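Local coordinates for myosin light chain 1 (Saccharomyces cerevisiae, PDB 1M45), which serves as a calmodulin-like light chain that binds the IQ motifs of yeast myosins and of IQG1 and helps assemble the contractile actomyosin ring in cytokinesis, at residues Lys140-Glu143 with Asp144-Gln148; Glu123-Lys126 with Gly127-Val130; Gln40-Gln43 with Asp44-Ala48; Ser56-Leu60 with Asp61-Gly65. All coordinates share one frame; numbering follows the deposited sequence.

Contact 1 (Lys140-Glu143 with Asp144-Gln148)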
loop_
_atom_site.group_PDB
_atom_site.type_symbol
_atom_site.label_atom_id
_atom_site.label_comp_id
_atom_site.label_asym_id
_atom_site.label_seq_id
_atom_site.Cartn_x
_atom_site.Cartn_y
_atom_site.Cartn_z
ATOM N N LYS A 140 -4.907 -4.386 15.654
ATOM C CA LYS A 140 -3.579 -3.805 15.784
ATOM C C LYS A 140 -2.853 -3.834 14.444
ATOM O O LYS A 140 -2.170 -2.871 14.065
ATOM C CB LYS A 140 -2.776 -4.523 16.874
ATOM C CG LYS A 140 -1.376 -3.985 17.006
ATOM C CD LYS A 140 -0.575 -4.729 18.094
ATOM C CE LYS A 140 0.687 -3.934 18.475
ATOM N NZ LYS A 140 1.632 -3.713 17.323
ATOM N N PHE A 141 -3.026 -4.931 13.715
ATOM C CA PHE A 141 -2.436 -5.061 12.404
ATOM C C PHE A 141 -2.965 -3.967 11.485
ATOM O O PHE A 141 -2.178 -3.284 10.827
ATOM C CB PHE A 141 -2.732 -6.459 11.844
ATOM C CG PHE A 141 -2.457 -6.591 10.373
ATOM C CD1 PHE A 141 -1.148 -6.711 9.912
ATOM C CD2 PHE A 141 -3.513 -6.621 9.458
ATOM C CE1 PHE A 141 -0.896 -6.838 8.518
ATOM C CE2 PHE A 141 -3.283 -6.731 8.080
ATOM C CZ PHE A 141 -1.969 -6.842 7.610
ATOM N N ILE A 142 -4.293 -3.809 11.435
ATOM C CA ILE A 142 -4.898 -2.781 10.584
ATOM C C ILE A 142 -4.366 -1.403 10.957
ATOM O O ILE A 142 -4.053 -0.577 10.072
ATOM C CB ILE A 142 -6.408 -2.817 10.679
ATOM C CG1 ILE A 142 -6.923 -4.127 10.058
ATOM C CG2 ILE A 142 -7.017 -1.646 9.912
ATOM C CD1 ILE A 142 -8.382 -4.462 10.509
ATOM N N GLU A 143 -4.269 -1.137 12.261
ATOM C CA GLU A 143 -3.754 0.178 12.714
ATOM C C GLU A 143 -2.343 0.442 12.191
ATOM O O GLU A 143 -2.027 1.546 11.728
ATOM C CB GLU A 143 -3.776 0.297 14.230
ATOM C CG GLU A 143 -5.195 0.270 14.755
ATOM C CD GLU A 143 -5.956 1.539 14.446
ATOM O OE1 GLU A 143 -5.330 2.629 14.380
ATOM O OE2 GLU A 143 -7.179 1.446 14.262
ATOM N N ASP A 144 -1.510 -0.589 12.235
ATOM C CA ASP A 144 -0.148 -0.439 11.734
ATOM C C ASP A 144 -0.118 -0.161 10.235
ATOM O O ASP A 144 0.638 0.695 9.746
ATOM C CB ASP A 144 0.651 -1.714 12.053
ATOM C CG ASP A 144 1.058 -1.797 13.521
ATOM O OD1 ASP A 144 1.574 -2.875 13.928
ATOM O OD2 ASP A 144 0.868 -0.891 14.359
ATOM N N VAL A 145 -0.937 -0.884 9.484
ATOM C CA VAL A 145 -0.933 -0.747 8.037
ATOM C C VAL A 145 -1.429 0.642 7.642
ATOM O O VAL A 145 -0.956 1.189 6.656
ATOM C CB VAL A 145 -1.809 -1.853 7.388
ATOM C CG1 VAL A 145 -2.144 -1.567 5.897
ATOM C CG2 VAL A 145 -1.096 -3.221 7.543
ATOM N N LEU A 146 -2.405 1.160 8.391
ATOM C CA LEU A 146 -2.984 2.450 8.090
ATOM C C LEU A 146 -2.263 3.663 8.681
ATOM O O LEU A 146 -2.580 4.816 8.305
ATOM C CB LEU A 146 -4.461 2.454 8.461
ATOM C CG LEU A 146 -5.363 1.429 7.756
ATOM C CD1 LEU A 146 -6.778 1.688 8.290
ATOM C CD2 LEU A 146 -5.290 1.532 6.223
ATOM N N ARG A 147 -1.271 3.435 9.543
ATOM C CA ARG A 147 -0.574 4.576 10.191
ATOM C C ARG A 147 0.198 5.414 9.173
ATOM O O ARG A 147 0.950 4.877 8.354
ATOM C CB ARG A 147 0.379 4.086 11.267
ATOM C CG ARG A 147 0.859 5.178 12.236
ATOM C CD ARG A 147 1.612 4.612 13.446
ATOM N NE ARG A 147 0.691 3.895 14.345
ATOM C CZ ARG A 147 0.637 2.567 14.460
ATOM N NH1 ARG A 147 1.466 1.800 13.757
ATOM N NH2 ARG A 147 -0.237 2.009 15.288
ATOM N N GLN A 148 -0.000 6.733 9.235
ATOM C CA GLN A 148 0.618 7.649 8.278
ATOM C C GLN A 148 1.951 8.199 8.726
ATOM O O GLN A 148 2.163 9.405 8.734
ATOM C CB GLN A 148 -0.344 8.781 7.917
ATOM C CG GLN A 148 -1.515 8.262 7.121
ATOM C CD GLN A 148 -2.424 9.327 6.587
ATOM O OE1 GLN A 148 -2.013 10.465 6.370
ATOM N NE2 GLN A 148 -3.663 8.945 6.326
ATOM O OXT GLN A 148 2.836 7.440 9.074
HETATM O O HOH W 1 -1.157 -0.750 16.159
HETATM O O HOH W 2 -2.846 3.382 16.418
#

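Contact 2 (Glu123-Lys126 with Gly127-Val130)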
loop_
_atom_site.group_PDB
_atom_site.type_symbol
_atom_site.label_atom_id
_atom_site.label_comp_id
_atom_site.label_asym_id
_atom_site.label_seq_id
_atom_site.Cartn_x
_atom_site.Cartn_y
_atom_site.Cartn_z
ATOM N N GLU A 123 6.961 -9.739 2.874
ATOM C CA GLU A 123 7.471 -8.418 3.209
ATOM C C GLU A 123 6.568 -7.711 4.219
ATOM O O GLU A 123 7.051 -7.117 5.193
ATOM C CB GLU A 123 7.692 -7.544 1.954
ATOM C CG GLU A 123 8.659 -6.359 2.202
ATOM C CD GLU A 123 9.101 -5.681 0.909
ATOM O OE1 GLU A 123 8.695 -6.172 -0.177
ATOM O OE2 GLU A 123 9.850 -4.682 0.945
ATOM N N LEU A 124 5.269 -7.791 4.005
ATOM C CA LEU A 124 4.315 -7.197 4.918
ATOM C C LEU A 124 4.463 -7.707 6.356
ATOM O O LEU A 124 4.408 -6.913 7.306
ATOM C CB LEU A 124 2.884 -7.544 4.493
ATOM C CG LEU A 124 1.746 -7.269 5.472
ATOM C CD1 LEU A 124 1.542 -5.756 5.666
ATOM C CD2 LEU A 124 0.477 -7.892 4.915
ATOM N N LEU A 125 4.617 -9.023 6.494
ATOM C CA LEU A 125 4.607 -9.651 7.832
ATOM C C LEU A 125 5.911 -9.591 8.591
ATOM O O LEU A 125 5.962 -9.946 9.784
ATOM C CB LEU A 125 4.153 -11.100 7.730
ATOM C CG LEU A 125 2.731 -11.280 7.227
ATOM C CD1 LEU A 125 2.389 -12.763 7.111
ATOM C CD2 LEU A 125 1.711 -10.543 8.159
ATOM N N LYS A 126 6.957 -9.120 7.925
ATOM C CA LYS A 126 8.272 -9.070 8.544
ATOM C C LYS A 126 8.316 -8.555 9.968
ATOM O O LYS A 126 9.007 -9.131 10.809
ATOM C CB LYS A 126 9.233 -8.251 7.687
ATOM C CG LYS A 126 10.162 -9.107 6.856
ATOM C CD LYS A 126 11.228 -9.743 7.748
ATOM C CE LYS A 126 12.261 -10.550 6.970
ATOM N NZ LYS A 126 12.920 -9.755 5.886
ATOM N N GLY A 127 7.585 -7.478 10.239
ATOM C CA GLY A 127 7.535 -6.919 11.580
ATOM C C GLY A 127 6.225 -7.123 12.333
ATOM O O GLY A 127 6.024 -6.524 13.390
ATOM N N VAL A 128 5.344 -7.969 11.816
ATOM C CA VAL A 128 4.034 -8.179 12.424
ATOM C C VAL A 128 4.178 -9.253 13.471
ATOM O O VAL A 128 4.734 -10.332 13.204
ATOM C CB VAL A 128 2.995 -8.597 11.356
ATOM C CG1 VAL A 128 1.634 -8.905 12.022
ATOM C CG2 VAL A 128 2.801 -7.468 10.339
ATOM N N GLU A 129 3.659 -8.959 14.660
ATOM C CA GLU A 129 3.747 -9.875 15.778
ATOM C C GLU A 129 2.779 -11.020 15.612
ATOM O O GLU A 129 1.592 -10.825 15.303
ATOM C CB GLU A 129 3.495 -9.145 17.098
ATOM C CG GLU A 129 4.566 -8.124 17.452
ATOM C CD GLU A 129 5.904 -8.760 17.768
ATOM O OE1 GLU A 129 6.593 -9.233 16.843
ATOM O OE2 GLU A 129 6.270 -8.782 18.959
ATOM N N VAL A 130 3.304 -12.225 15.792
ATOM C CA VAL A 130 2.496 -13.436 15.720
ATOM C C VAL A 130 2.640 -14.114 17.083
ATOM O O VAL A 130 3.771 -14.305 17.544
ATOM C CB VAL A 130 2.975 -14.373 14.579
ATOM C CG1 VAL A 130 2.146 -15.613 14.538
ATOM C CG2 VAL A 130 2.912 -13.677 13.239
HETATM O O HOH W 3 6.099 -5.529 8.893
#

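Contact 3 (Gln40-Gln43 with Asp44-Ala48)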
loop_
_atom_site.group_PDB
_atom_site.type_symbol
_atom_site.label_atom_id
_atom_site.label_comp_id
_atom_site.label_asym_id
_atom_site.label_seq_id
_atom_site.Cartn_x
_atom_site.Cartn_y
_atom_site.Cartn_z
ATOM N N GLN A 40 -4.720 0.943 -11.373
ATOM C CA GLN A 40 -5.555 1.664 -12.327
ATOM C C GLN A 40 -5.460 3.184 -12.242
ATOM O O GLN A 40 -5.342 3.875 -13.269
ATOM C CB GLN A 40 -7.021 1.183 -12.261
ATOM C CG GLN A 40 -7.921 1.804 -13.299
ATOM C CD GLN A 40 -7.483 1.460 -14.700
ATOM O OE1 GLN A 40 -7.292 0.285 -15.033
ATOM N NE2 GLN A 40 -7.310 2.480 -15.529
ATOM N N LEU A 41 -5.497 3.717 -11.023
ATOM C CA LEU A 41 -5.383 5.148 -10.836
ATOM C C LEU A 41 -4.049 5.673 -11.370
ATOM O O LEU A 41 -3.997 6.729 -11.976
ATOM C CB LEU A 41 -5.560 5.544 -9.354
ATOM C CG LEU A 41 -5.316 7.030 -9.055
ATOM C CD1 LEU A 41 -6.232 7.910 -9.877
ATOM C CD2 LEU A 41 -5.554 7.311 -7.563
ATOM N N VAL A 42 -2.987 4.919 -11.124
ATOM C CA VAL A 42 -1.657 5.306 -11.612
ATOM C C VAL A 42 -1.713 5.443 -13.161
ATOM O O VAL A 42 -1.272 6.436 -13.725
ATOM C CB VAL A 42 -0.603 4.297 -11.163
ATOM C CG1 VAL A 42 0.781 4.692 -11.667
ATOM C CG2 VAL A 42 -0.584 4.166 -9.626
ATOM N N GLN A 43 -2.284 4.433 -13.815
ATOM C CA GLN A 43 -2.427 4.441 -15.275
ATOM C C GLN A 43 -3.288 5.599 -15.774
ATOM O O GLN A 43 -2.950 6.215 -16.783
ATOM C CB GLN A 43 -3.016 3.100 -15.751
ATOM C CG GLN A 43 -2.147 1.907 -15.444
ATOM C CD GLN A 43 -0.778 2.001 -16.092
ATOM O OE1 GLN A 43 0.222 1.698 -15.462
ATOM N NE2 GLN A 43 -0.735 2.433 -17.352
ATOM N N ASP A 44 -4.361 5.941 -15.064
ATOM C CA ASP A 44 -5.196 7.061 -15.475
ATOM C C ASP A 44 -4.418 8.372 -15.392
ATOM O O ASP A 44 -4.554 9.242 -16.252
ATOM C CB ASP A 44 -6.473 7.174 -14.621
ATOM C CG ASP A 44 -7.337 5.919 -14.657
ATOM O OD1 ASP A 44 -7.386 5.213 -15.680
ATOM O OD2 ASP A 44 -8.014 5.563 -13.670
ATOM N N ILE A 45 -3.599 8.505 -14.350
ATOM C CA ILE A 45 -2.785 9.689 -14.152
ATOM C C ILE A 45 -1.792 9.857 -15.285
ATOM O O ILE A 45 -1.692 10.943 -15.829
ATOM C CB ILE A 45 -2.061 9.656 -12.794
ATOM C CG1 ILE A 45 -3.049 9.902 -11.662
ATOM C CG2 ILE A 45 -0.979 10.754 -12.735
ATOM C CD1 ILE A 45 -2.472 9.676 -10.286
ATOM N N ILE A 46 -1.070 8.800 -15.647
ATOM C CA ILE A 46 -0.067 8.895 -16.712
ATOM C C ILE A 46 -0.723 9.020 -18.073
ATOM O O ILE A 46 -0.318 9.857 -18.873
ATOM C CB ILE A 46 0.851 7.658 -16.720
ATOM C CG1 ILE A 46 1.526 7.482 -15.365
ATOM C CG2 ILE A 46 1.917 7.779 -17.820
ATOM C CD1 ILE A 46 2.426 6.284 -15.295
ATOM N N ASN A 47 -1.731 8.184 -18.332
ATOM C CA ASN A 47 -2.386 8.162 -19.643
ATOM C C ASN A 47 -3.084 9.455 -20.026
ATOM O O ASN A 47 -3.428 9.648 -21.191
ATOM C CB ASN A 47 -3.348 6.981 -19.782
ATOM C CG ASN A 47 -2.656 5.629 -19.707
ATOM O OD1 ASN A 47 -1.540 5.441 -20.208
ATOM N ND2 ASN A 47 -3.331 4.665 -19.090
ATOM N N ALA A 48 -3.267 10.345 -19.055
ATOM C CA ALA A 48 -3.976 11.590 -19.259
ATOM C C ALA A 48 -3.087 12.604 -19.945
ATOM O O ALA A 48 -3.573 13.417 -20.726
ATOM C CB ALA A 48 -4.486 12.129 -17.936
HETATM O O HOH W 4 0.290 3.845 -19.581
HETATM O O HOH W 5 -3.342 1.725 -18.950
#

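Contact 4 (Ser56-Leu60 with Asp61-Gly65)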
loop_
_atom_site.group_PDB
_atom_site.type_symbol
_atom_site.label_atom_id
_atom_site.label_comp_id
_atom_site.label_asym_id
_atom_site.label_seq_id
_atom_site.Cartn_x
_atom_site.Cartn_y
_atom_site.Cartn_z
ATOM N N SER A 56 10.663 7.561 -21.324
ATOM C CA SER A 56 10.493 6.414 -20.428
ATOM C C SER A 56 10.626 6.808 -18.947
ATOM O O SER A 56 10.595 5.931 -18.052
ATOM C CB SER A 56 11.553 5.367 -20.750
ATOM O OG SER A 56 11.401 4.855 -22.060
ATOM N N SER A 57 10.787 8.105 -18.680
ATOM C CA SER A 57 11.025 8.566 -17.323
ATOM C C SER A 57 10.295 9.852 -17.037
ATOM O O SER A 57 9.830 10.517 -17.955
ATOM C CB SER A 57 12.520 8.741 -17.067
ATOM O OG SER A 57 13.058 9.660 -18.003
ATOM N N LEU A 58 10.189 10.190 -15.752
ATOM C CA LEU A 58 9.525 11.399 -15.296
ATOM C C LEU A 58 10.444 12.154 -14.346
ATOM O O LEU A 58 11.094 11.546 -13.489
ATOM C CB LEU A 58 8.209 11.057 -14.547
ATOM C CG LEU A 58 7.132 10.267 -15.281
ATOM C CD1 LEU A 58 6.046 9.788 -14.316
ATOM C CD2 LEU A 58 6.558 11.123 -16.421
ATOM N N THR A 59 10.500 13.478 -14.490
ATOM C CA THR A 59 11.249 14.320 -13.562
ATOM C C THR A 59 10.432 14.558 -12.299
ATOM O O THR A 59 9.207 14.329 -12.286
ATOM C CB THR A 59 11.622 15.701 -14.172
ATOM O OG1 THR A 59 10.438 16.474 -14.394
ATOM C CG2 THR A 59 12.310 15.566 -15.503
ATOM N N LEU A 60 11.093 15.027 -11.239
ATOM C CA LEU A 60 10.394 15.310 -9.998
ATOM C C LEU A 60 9.364 16.394 -10.238
ATOM O O LEU A 60 8.246 16.347 -9.718
ATOM C CB LEU A 60 11.370 15.718 -8.888
ATOM C CG LEU A 60 10.772 16.007 -7.522
ATOM C CD1 LEU A 60 9.897 14.845 -7.037
ATOM C CD2 LEU A 60 11.907 16.273 -6.572
ATOM N N ASP A 61 9.736 17.387 -11.032
ATOM C CA ASP A 61 8.795 18.444 -11.317
ATOM C C ASP A 61 7.560 17.958 -12.066
ATOM O O ASP A 61 6.463 18.486 -11.853
ATOM C CB ASP A 61 9.445 19.566 -12.116
ATOM C CG ASP A 61 10.352 20.418 -11.277
ATOM O OD1 ASP A 61 10.102 20.584 -10.043
ATOM O OD2 ASP A 61 11.320 20.993 -11.798
ATOM N N GLN A 62 7.751 16.977 -12.946
ATOM C CA GLN A 62 6.633 16.447 -13.720
ATOM C C GLN A 62 5.727 15.681 -12.778
ATOM O O GLN A 62 4.478 15.797 -12.846
ATOM C CB GLN A 62 7.102 15.547 -14.839
ATOM C CG GLN A 62 7.728 16.240 -16.037
ATOM C CD GLN A 62 8.151 15.258 -17.090
ATOM O OE1 GLN A 62 8.925 14.339 -16.827
ATOM N NE2 GLN A 62 7.613 15.418 -18.294
ATOM N N ILE A 63 6.354 14.964 -11.846
ATOM C CA ILE A 63 5.567 14.185 -10.884
ATOM C C ILE A 63 4.791 15.089 -9.951
ATOM O O ILE A 63 3.629 14.837 -9.648
ATOM C CB ILE A 63 6.458 13.205 -10.081
ATOM C CG1 ILE A 63 6.995 12.159 -11.040
ATOM C CG2 ILE A 63 5.635 12.515 -8.974
ATOM C CD1 ILE A 63 7.971 11.136 -10.415
ATOM N N THR A 64 5.435 16.160 -9.495
ATOM C CA THR A 64 4.790 17.126 -8.628
ATOM C C THR A 64 3.607 17.757 -9.334
ATOM O O THR A 64 2.547 17.926 -8.738
ATOM C CB THR A 64 5.814 18.195 -8.178
ATOM O OG1 THR A 64 6.885 17.542 -7.490
ATOM C CG2 THR A 64 5.203 19.096 -7.119
ATOM N N GLY A 65 3.785 18.068 -10.614
ATOM C CA GLY A 65 2.705 18.587 -11.433
ATOM C C GLY A 65 1.541 17.604 -11.463
ATOM O O GLY A 65 0.382 17.988 -11.271
#

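Contact 1 (Lys140-Glu143 with Asp144-Gln148)
Asp144 OD2 is gripped by a basic group and by water, while its partner oxygen, OD1, faces the ammonium of Lys140 at 3.5 Å from NZ, a long salt bridge between successive turns of one helix. Arg147 reaches OD2 end-on with two nitrogens: NH1 at 2.8 Å comes from above the carboxylate plane, NH2 at 3.2 Å nearly along the C-O axis. A water donates to OD2 and to Lys140 O and accepts from Arg147 NH2, tying the backbone into this salt-bridge network. Lysine suits position 140 because its long chain, CG turned anti to the backbone N (chi1 178°), runs out to the carboxylate and bends only at chi4. Two positive partners would probably keep Asp144 ionised. The guanidinium also lies flat over Glu143 O, its centre above that atom.

The other flank of the helix is apolar. Val145 CG2 sits over one face of the Phe141 ring, 4.0 Å from its centroid, and Ile142 CG2 lies alongside Leu146 CD1 at 3.7 Å. Through these side chains helix 138-146 packs on its neighbours: Phe141 and Ile142 on Phe89 of helix 83-90, Val145 on Leu124 of helix 118-125 and on the bound peptide.

Contact 2 (Glu123-Lys126 with Gly127-Val130)
A type I beta turn from Leu125 to Val128 carries the chain out of helix 118-125, with Val128 N bonded to Leu125 O at 2.9 Å. The N-H points well at the oxygen (161°), but the donor stands above the carbonyl plane, 62° out of it, in keeping with the tight bend of the chain. The preceding carbonyl is served differently. A water donates to Leu124 O at 2.7 Å and accepts from Gly127 N at 2.8 Å, so it bridges the last helical turn to the loop where a direct backbone bond is missing.

Two apolar side chains lean together across the turn. Leu125 CD2 meets Val128 CG2 at 3.9 Å, the two chains crossing at a slant. Val128 holds CG2 anti to its own carbonyl carbon and beside its N, which brings this methyl back over the helix end, 3.5 Å from Leu124 O. A compact branched residue is apt here, since its methyls lie close to the backbone that they cover. Leucine at 125 reaches further and also packs on Val102, Leu105 and Arg106 of helix 102-111. Lys126 and Gly127 fill the exposed corner of the turn, a suitable place for a long charged side chain and for glycine, which has no side chain.

At the end of the turn, Val128 rests on Phe141 and on Ile136 of strand 135-137. This is the helix-to-loop passage of an EF-hand, and Lys126 is an inferred ligand position of the third calcium site, where a lysine could offer its backbone carbonyl but not its ammonium group.

Contact 3 (Gln40-Gln43 with Asp44-Ala48)
Gln40 and Asp44 are joined by a side-chain hydrogen bond one helical turn apart, NE2 to OD1 at 2.7 Å. The donor direction lies in the amide plane of Gln40, yet OD1 is approached from above the carboxylate, and the two flat groups are turned 37° against each other. Gln40 manages this by bending at chi2 (62°), which turns its amide along the helix toward Asp44, one turn on; glutamine has just the length and N-H for the task.

Water carries the second polar link. One molecule accepts from both Gln43 NE2 and Asn47 ND2, lying 2.9 Å from the latter, and another donates to Asn47 OD1 while taking a weak bond from Gln43 NE2. Both amides thus share their solvent on the outward side of the helix.

Backbone bonds hold the amphipathic helix 39-47 together, among them Asn47 N to Gln43 O at 2.8 Å, while its residues sort into a polar face and an apolar one.

On the apolar face, Leu41 CG approaches Ile45 CD1 at 4.1 Å. Leu41 and Ile45 both rest on Leu74 of helix 71-75, and Val42 touches Pro37, places that call for bulky aliphatic chains.

Contact 4 (Ser56-Leu60 with Asp61-Gly65)
Gln62 reaches back from the first turn of helix 60-69 to the strand before it. Its CB lies 3.5 Å from Thr59 OG1, and CG comes closer still to that hydroxyl, at 3.2 Å. CD passes on beside the same residue, and the extended chain (chi2 -180°) delivers OE1 to Thr59 N at 2.9 Å. That bond is nearly straight, 167° at the hydrogen, and uses an in-plane lone pair of the amide oxygen. OE1 also lies near Leu58 CA.

In the other direction, OG1 of Thr59, placed between its own backbone N and carbonyl carbon, accepts from Gln62 N at 3.1 Å. Threonine at the N-cap and glutamine three residues on make a capping box. One turn later Thr64 N and Thr64 OG1 both donate to Leu60 O, the hydroxyl at 2.9 Å from above the carbonyl plane. On the buried side Ile63 CG1 meets Leu58 CB, and Ile63 goes on to pack against Leu26, Tyr29 and Phe10, a setting that suits a branched aliphatic chain.

Chemically, the reciprocal bonds give the backbone N-H of Gln62, in the first turn, and the backbone N-H of Thr59 side-chain acceptors, which holds the start of helix 60-69 against the chain that leads into it.

How the contacts relate
From the N terminus, contact 3 comes first, within helix 39-47, and contact 4 follows where strand 57-59 passes into helix 60-69. Contact 2 then marks the exit from helix 118-125, and contact 1 lies in helix 138-146 at the C terminus. Each joins adjoining segments; all four run in series, none nested or crossing. Contacts 3 and 4 share one side of the chain's centre, their nearest atoms about 5 Å apart without touching. On the opposite side contacts 1 and 2 do touch, Phe141 packing on Leu124 among other apolar pairs, which ties the flanking helices of one EF-hand together. Between contacts 2 and 4 the centres are about 33 Å apart.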